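Local coordinates for putative polyphosphate kinase 2 family protein (Arthrobacter aurescens, PDB 3RHF), which probably acts as a polyphosphate kinase of the PPK2 family, transferring phosphate between polyphosphate and a nucleotide on a P-loop type fold, at residues Q81-A86 and D226-A231; S24-A29 and W242-A247; E62-E67 and D263-L268. One frame throughout, in Å; residues are numbered along the deposited sequence.

Interaction 1: residues Q81-A86 and D226-A231; sequences QAMDTA and DAYSVA. With PO4 (phosphate ion), chain I.
Gln81 sits on strand 75-82 and meets the phenol end of Tyr228 from helix 221-235. Its CB lies in the plane of the ring at the edge, 3.8 Å from Tyr228 CE1. CG of Gln81 stands beside its own backbone N, and a bend at chi2 (-79°) swings the amide back to the tyrosine. Gln81 NE2 then gives a weak hydrogen bond to Tyr228 OH, 3.4 Å long, with the amide and ring planes 51° apart. The stronger partners of this amide are Ser141 at OE1 and Glu144 at NE2. Next comes Met83, a selenomethionine. Its SE is 4.2 Å from Tyr228 CE2, a Met-aromatic contact at the ring edge. Met83 also starts a type II turn, closed by Ala86 N on Met83 O at 3.0 Å. Within the turn, Thr85 N hydrogen-bonds to O1 of a phosphate ion, probably from the crystallisation liquor, at 2.8 Å. Gly87 N, Gly89 N and Lys88 NZ hold the same ion, consistent with a P-loop. A leucine in place of Tyr228 would probably leave Met83 SE without its aromatic neighbour and Gln81 NE2 with one partner fewer. Edge packing thus joins helix to phosphate loop, with little polar grip.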
# COMPACT_ATOMS: atom_id res chain seq x y z
N GLN A 81 -11.57 -6.63 -12.52
CA GLN A 81 -11.32 -6.72 -13.98
C GLN A 81 -11.93 -5.52 -14.66
O GLN A 81 -13.00 -5.03 -14.24
CB GLN A 81 -11.97 -7.96 -14.55
CG GLN A 81 -11.40 -9.29 -14.03
CD GLN A 81 -10.12 -9.65 -14.68
OE1 GLN A 81 -9.33 -10.39 -14.14
NE2 GLN A 81 -9.89 -9.12 -15.85
N ALA A 82 -11.25 -5.06 -15.71
CA ALA A 82 -11.74 -3.98 -16.54
C ALA A 82 -10.84 -3.77 -17.75
O ALA A 82 -9.69 -4.11 -17.71
CB ALA A 82 -11.85 -2.69 -15.76
N MSE A 83 -11.37 -3.15 -18.80
CA MSE A 83 -10.59 -2.72 -19.94
C MSE A 83 -9.65 -1.58 -19.52
O MSE A 83 -9.92 -0.89 -18.51
CB MSE A 83 -11.54 -2.21 -21.04
CG MSE A 83 -12.60 -3.22 -21.48
SE MSE A 83 -11.84 -4.88 -22.28
CE MSE A 83 -10.80 -4.07 -23.74
N ASP A 84 -8.58 -1.38 -20.28
CA ASP A 84 -7.58 -0.40 -19.90
C ASP A 84 -8.22 0.95 -19.93
O ASP A 84 -9.13 1.16 -20.72
CB ASP A 84 -6.33 -0.41 -20.80
CG ASP A 84 -5.40 -1.64 -20.54
OD1 ASP A 84 -5.39 -2.21 -19.41
OD2 ASP A 84 -4.68 -2.05 -21.48
N THR A 85 -7.78 1.87 -19.06
CA THR A 85 -8.41 3.17 -18.98
C THR A 85 -9.60 3.17 -18.01
O THR A 85 -9.98 4.23 -17.51
CB THR A 85 -8.82 3.59 -20.45
OG1 THR A 85 -7.90 4.59 -20.92
CG2 THR A 85 -10.21 4.02 -20.56
N ALA A 86 -10.20 2.02 -17.72
CA ALA A 86 -11.45 1.97 -16.90
C ALA A 86 -11.23 2.37 -15.44
O ALA A 86 -12.19 2.56 -14.68
CB ALA A 86 -12.06 0.61 -16.95
N ASP A 226 -18.24 -9.67 -25.14
CA ASP A 226 -18.84 -11.01 -25.23
C ASP A 226 -18.15 -11.99 -24.22
O ASP A 226 -18.81 -12.77 -23.51
CB ASP A 226 -18.82 -11.54 -26.70
CG ASP A 226 -19.63 -12.81 -26.88
OD1 ASP A 226 -20.85 -12.78 -26.62
OD2 ASP A 226 -19.05 -13.87 -27.25
N ALA A 227 -16.82 -11.91 -24.18
CA ALA A 227 -16.04 -12.72 -23.28
C ALA A 227 -16.48 -12.49 -21.84
O ALA A 227 -16.65 -13.44 -21.07
CB ALA A 227 -14.57 -12.39 -23.44
N TYR A 228 -16.66 -11.23 -21.50
CA TYR A 228 -17.05 -10.88 -20.16
C TYR A 228 -18.41 -11.46 -19.87
O TYR A 228 -18.62 -12.07 -18.83
CB TYR A 228 -17.05 -9.34 -19.95
CG TYR A 228 -15.71 -8.83 -19.45
CD1 TYR A 228 -15.32 -9.04 -18.13
CD2 TYR A 228 -14.80 -8.19 -20.29
CE1 TYR A 228 -14.10 -8.61 -17.67
CE2 TYR A 228 -13.55 -7.76 -19.82
CZ TYR A 228 -13.22 -7.98 -18.50
OH TYR A 228 -11.98 -7.59 -17.99
N SER A 229 -19.34 -11.26 -20.80
CA SER A 229 -20.71 -11.60 -20.54
C SER A 229 -20.83 -13.09 -20.41
O SER A 229 -21.58 -13.55 -19.58
CB SER A 229 -21.66 -11.03 -21.60
OG SER A 229 -21.37 -11.63 -22.81
N VAL A 230 -20.07 -13.84 -21.20
CA VAL A 230 -20.08 -15.30 -21.08
C VAL A 230 -19.47 -15.73 -19.75
O VAL A 230 -20.11 -16.47 -18.99
CB VAL A 230 -19.39 -15.98 -22.25
CG1 VAL A 230 -19.25 -17.52 -21.99
CG2 VAL A 230 -20.18 -15.70 -23.53
N ALA A 231 -18.28 -15.22 -19.48
CA ALA A 231 -17.63 -15.36 -18.16
C ALA A 231 -18.59 -15.14 -17.00
O ALA A 231 -18.56 -15.91 -16.04
CB ALA A 231 -16.43 -14.39 -18.02
P PO4 I . -6.82 0.93 -15.86
O1 PO4 I . -5.96 0.82 -17.16
O2 PO4 I . -7.27 2.47 -15.80
O3 PO4 I . -8.08 0.00 -15.84
O4 PO4 I . -5.93 0.54 -14.64

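Interaction 2: residues S24-A29 and W242-A247; sequences SGFSLA and WHVVPA
Leu28 and Val244 are the closest backbone pair here, with their CA atoms 8.2 Å apart, and no hydrogen bond joins the irregular segment 24-29 to the strand segment 242-247. Side chains bridge the gap. Val244 carries the whole strand side of the contact. Its CB points to the loop, and its two methyls part between two loop residues.

Phe26 takes one methyl. Its CB also points to the strand. A chi1 of -168° puts CG anti to the backbone N, and the ring extends so that CZ meets the valine. The far ring atom does the touching: Phe26 CZ is 3.9 Å from Val244 CG2. The same CZ is 4.0 Å from Val244 CB, so the ring end rests on the branch of the valine as well as on its methyl. The ring meets the valine at a slant.

Leu28 takes the other methyl. Leu28 CD1 and Val244 CG1 meet tip to tip at 3.9 Å, and the two side chains cross at about a right angle. The valine torsion (chi1 166°) is what turns CG1 to Leu28 and CG2 to Phe26. The contact is wholly apolar and small, burying 104 Å² in all.

Strand 242-246 is an outermost strand of the parallel sheet within this chain. Just before Phe26, Leu20 and Val22 make backbone hydrogen bonds to Val244 and Trp242, so the N-terminal chain runs along this edge before the loop folds over. Phe232 of helix 221-235 packs on both Phe26 and Val244, and Asn187 of strand 179-187 touches both Leu28 and Val244. Val245 instead packs on Tyr252 and Ala256 of helix 250-266. The loop therefore shares the helix 221-235 side of the sheet.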
# COMPACT_ATOMS: atom_id res chain seq x y z
N SER A 24 -29.55 -14.22 -12.38
CA SER A 24 -30.05 -15.03 -13.50
C SER A 24 -30.60 -14.13 -14.63
O SER A 24 -30.41 -14.44 -15.82
CB SER A 24 -31.12 -16.00 -13.01
OG SER A 24 -32.16 -15.29 -12.35
N GLY A 25 -31.23 -13.01 -14.26
CA GLY A 25 -31.74 -12.04 -15.25
C GLY A 25 -30.70 -11.35 -16.14
O GLY A 25 -31.04 -10.88 -17.22
N PHE A 26 -29.42 -11.32 -15.71
CA PHE A 26 -28.44 -10.32 -16.17
C PHE A 26 -28.13 -10.33 -17.64
O PHE A 26 -27.91 -11.41 -18.23
CB PHE A 26 -27.07 -10.48 -15.45
CG PHE A 26 -26.11 -9.31 -15.67
CD1 PHE A 26 -25.05 -9.40 -16.57
CD2 PHE A 26 -26.30 -8.10 -15.00
CE1 PHE A 26 -24.18 -8.31 -16.78
CE2 PHE A 26 -25.43 -7.02 -15.18
CZ PHE A 26 -24.37 -7.13 -16.07
N SER A 27 -28.06 -9.12 -18.20
CA SER A 27 -27.38 -8.89 -19.46
C SER A 27 -26.51 -7.62 -19.44
O SER A 27 -26.92 -6.56 -18.97
CB SER A 27 -28.40 -8.84 -20.61
OG SER A 27 -28.95 -7.55 -20.77
N LEU A 28 -25.30 -7.74 -19.99
CA LEU A 28 -24.33 -6.65 -19.94
C LEU A 28 -24.68 -5.45 -20.86
O LEU A 28 -24.16 -4.34 -20.68
CB LEU A 28 -22.93 -7.20 -20.22
CG LEU A 28 -21.74 -6.22 -20.19
CD1 LEU A 28 -21.54 -5.61 -18.80
CD2 LEU A 28 -20.44 -6.88 -20.70
N ALA A 29 -25.60 -5.67 -21.80
CA ALA A 29 -26.07 -4.58 -22.66
C ALA A 29 -27.11 -3.71 -21.96
O ALA A 29 -27.22 -2.53 -22.25
CB ALA A 29 -26.61 -5.11 -24.00
N TRP A 242 -20.59 -12.07 -9.36
CA TRP A 242 -19.97 -10.95 -10.08
C TRP A 242 -20.73 -9.65 -9.83
O TRP A 242 -21.91 -9.67 -9.57
CB TRP A 242 -19.95 -11.20 -11.56
CG TRP A 242 -18.75 -11.87 -12.00
CD1 TRP A 242 -18.62 -13.19 -12.39
CD2 TRP A 242 -17.51 -11.28 -12.16
NE1 TRP A 242 -17.35 -13.44 -12.75
CE2 TRP A 242 -16.63 -12.28 -12.61
CE3 TRP A 242 -17.04 -10.00 -11.96
CZ2 TRP A 242 -15.28 -12.04 -12.87
CZ3 TRP A 242 -15.68 -9.74 -12.19
CH2 TRP A 242 -14.82 -10.76 -12.64
N HIS A 243 -20.05 -8.53 -9.85
CA HIS A 243 -20.71 -7.27 -9.83
C HIS A 243 -20.15 -6.45 -10.96
O HIS A 243 -18.96 -6.43 -11.16
CB HIS A 243 -20.47 -6.53 -8.52
CG HIS A 243 -20.84 -7.31 -7.31
ND1 HIS A 243 -19.98 -8.20 -6.71
CD2 HIS A 243 -21.99 -7.34 -6.58
CE1 HIS A 243 -20.59 -8.75 -5.68
NE2 HIS A 243 -21.80 -8.23 -5.57
N VAL A 244 -21.03 -5.79 -11.69
CA VAL A 244 -20.64 -4.94 -12.79
C VAL A 244 -21.05 -3.52 -12.39
O VAL A 244 -22.23 -3.26 -12.17
CB VAL A 244 -21.34 -5.35 -14.09
CG1 VAL A 244 -21.18 -4.22 -15.14
CG2 VAL A 244 -20.83 -6.72 -14.61
N VAL A 245 -20.04 -2.66 -12.28
CA VAL A 245 -20.12 -1.35 -11.70
C VAL A 245 -19.91 -0.33 -12.82
O VAL A 245 -18.80 -0.22 -13.38
CB VAL A 245 -18.98 -1.14 -10.68
CG1 VAL A 245 -19.03 0.23 -10.16
CG2 VAL A 245 -19.04 -2.16 -9.50
N PRO A 246 -20.97 0.42 -13.16
CA PRO A 246 -20.85 1.48 -14.15
C PRO A 246 -19.71 2.42 -13.75
O PRO A 246 -19.69 2.87 -12.61
CB PRO A 246 -22.17 2.17 -14.03
CG PRO A 246 -23.09 1.12 -13.75
CD PRO A 246 -22.37 0.15 -12.87
N ALA A 247 -18.76 2.64 -14.65
CA ALA A 247 -17.51 3.30 -14.27
C ALA A 247 -17.16 4.52 -15.13
O ALA A 247 -16.08 5.09 -14.96
CB ALA A 247 -16.37 2.32 -14.31

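Interaction 3: residues E62-E67 and D263-L268; sequences EKLFAE and DALGGL
Leu265 and Leu268 both pack against Leu64, where the end of helix 250-266 meets helix 43-69. This is helix packing within one layer of the three-layer alpha/beta/alpha sandwich. The contact is buried but light, with 86 Å² covered in all and no hydrogen bond across it.

Ala264 comes first along the segment. It turns to the sheet and packs on Leu76 of strand 75-82 and Val182 of strand 179-187. One residue on, Leu265 points its CB to the other helix, and its CA is 8.1 Å from the CA of Leu64. Leu265 CD2 meets Leu64 CD2 methyl to methyl at 4.3 Å. Leu265 also packs on Leu57 and Leu60 of helix 43-69 and on Leu76, so it fills the angle between that helix and the sheet.

Further along, Leu268 N bonds to Leu265 O at 3.1 Å. That three-residue step brings the Leu268 side chain round to the same side as Leu265. Leu268 CD1 lies 4.3 Å from Leu64 CD1, while its carbonyl O takes a hydrogen bond from Lys74 NZ.

On helix 43-69, Leu64 has CG anti to the backbone N (chi1 -171°), which sends its forked end across to the other helix. Leu270 also packs on it. Ala66 and Glu62 of the same helix pack on Trp208 of the second subunit, so this helix serves the dimer contact too. At the centre, Leu265 CD2 and Leu268 CD1 are themselves 4.3 Å apart, and each touches a different methyl of Leu64.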
# COMPACT_ATOMS: atom_id res chain seq x y z
N GLU A 62 -8.81 -3.23 10.03
CA GLU A 62 -7.98 -3.37 11.19
C GLU A 62 -8.56 -4.41 12.10
O GLU A 62 -7.81 -5.16 12.67
CB GLU A 62 -7.82 -2.06 11.93
CG GLU A 62 -6.92 -2.21 13.15
CD GLU A 62 -6.46 -0.87 13.80
OE1 GLU A 62 -5.45 -0.29 13.29
OE2 GLU A 62 -7.05 -0.45 14.84
N LYS A 63 -9.87 -4.50 12.19
CA LYS A 63 -10.51 -5.58 12.92
C LYS A 63 -10.32 -6.94 12.29
O LYS A 63 -9.97 -7.88 12.97
CB LYS A 63 -11.98 -5.35 13.07
CG LYS A 63 -12.34 -4.23 14.04
CD LYS A 63 -13.86 -4.17 14.20
CE LYS A 63 -14.33 -2.97 15.02
NZ LYS A 63 -15.81 -2.82 14.99
N LEU A 64 -10.54 -7.05 10.99
CA LEU A 64 -10.19 -8.31 10.27
C LEU A 64 -8.81 -8.79 10.67
O LEU A 64 -8.61 -9.92 11.05
CB LEU A 64 -10.24 -8.11 8.73
CG LEU A 64 -10.11 -9.39 7.86
CD1 LEU A 64 -11.31 -10.26 8.04
CD2 LEU A 64 -10.00 -9.04 6.39
N PHE A 65 -7.85 -7.90 10.56
CA PHE A 65 -6.46 -8.19 10.92
C PHE A 65 -6.28 -8.64 12.37
O PHE A 65 -5.63 -9.60 12.65
CB PHE A 65 -5.63 -6.95 10.67
CG PHE A 65 -4.16 -7.20 10.76
CD1 PHE A 65 -3.48 -7.69 9.69
CD2 PHE A 65 -3.49 -6.99 11.92
CE1 PHE A 65 -2.11 -7.94 9.78
CE2 PHE A 65 -2.13 -7.24 12.01
CZ PHE A 65 -1.44 -7.70 10.94
N ALA A 66 -6.88 -7.91 13.30
CA ALA A 66 -6.72 -8.18 14.73
C ALA A 66 -7.28 -9.54 15.00
O ALA A 66 -6.67 -10.34 15.72
CB ALA A 66 -7.44 -7.14 15.56
N GLU A 67 -8.44 -9.81 14.41
CA GLU A 67 -9.08 -11.12 14.57
C GLU A 67 -8.19 -12.20 14.01
O GLU A 67 -8.01 -13.26 14.62
CB GLU A 67 -10.43 -11.16 13.86
CG GLU A 67 -11.49 -10.28 14.48
CD GLU A 67 -12.65 -11.04 15.10
OE1 GLU A 67 -12.40 -11.99 15.85
OE2 GLU A 67 -13.82 -10.68 14.86
N ASP A 263 -19.63 -3.61 2.94
CA ASP A 263 -20.79 -4.45 3.15
C ASP A 263 -20.35 -5.93 3.29
O ASP A 263 -20.90 -6.65 4.09
CB ASP A 263 -21.78 -4.29 2.00
CG ASP A 263 -22.49 -2.88 1.96
OD1 ASP A 263 -22.29 -1.98 2.84
OD2 ASP A 263 -23.30 -2.68 1.01
N ALA A 264 -19.36 -6.36 2.50
CA ALA A 264 -18.76 -7.70 2.63
C ALA A 264 -18.09 -7.88 4.02
O ALA A 264 -18.28 -8.89 4.68
CB ALA A 264 -17.75 -7.94 1.52
N LEU A 265 -17.34 -6.87 4.45
CA LEU A 265 -16.70 -6.89 5.73
C LEU A 265 -17.67 -6.80 6.87
O LEU A 265 -17.44 -7.39 7.91
CB LEU A 265 -15.74 -5.73 5.82
CG LEU A 265 -14.47 -5.86 5.05
CD1 LEU A 265 -13.75 -4.61 4.85
CD2 LEU A 265 -13.62 -6.81 5.80
N GLY A 266 -18.76 -6.07 6.69
CA GLY A 266 -19.82 -5.93 7.72
C GLY A 266 -20.60 -7.22 7.89
O GLY A 266 -21.20 -7.47 8.93
N GLY A 267 -20.58 -8.06 6.86
CA GLY A 267 -21.23 -9.35 6.89
C GLY A 267 -20.38 -10.33 7.65
O GLY A 267 -20.81 -11.44 7.89
N LEU A 268 -19.16 -9.98 8.04
CA LEU A 268 -18.33 -10.95 8.75
C LEU A 268 -18.44 -10.91 10.28
O LEU A 268 -17.89 -11.76 10.90
CB LEU A 268 -16.90 -10.81 8.32
CG LEU A 268 -16.66 -11.14 6.84
CD1 LEU A 268 -15.25 -10.78 6.46
CD2 LEU A 268 -16.94 -12.61 6.60

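In the fold
Interactions 1 and 2 each use a strand of the one parallel sheet; interaction 3 joins two helices that pack on it. Interactions 1 and 2 are neighbours, with centres 11 Å apart. They touch where Gln81 CG packs on Trp242 CH2, 4.0 Å away, and where Tyr228 and Ser229 pack on Leu28. Helix 221-235 leads into strand 242-246. Interaction 3 lies about 29 Å from interaction 1 and 26 Å from interaction 2, centre to centre, and on the opposite side of the chain's centre from interaction 1. Interactions 2 and 3 cross along the chain. They join early and late parts at separate places, with the phosphate-loop contact inside both loops in sequence.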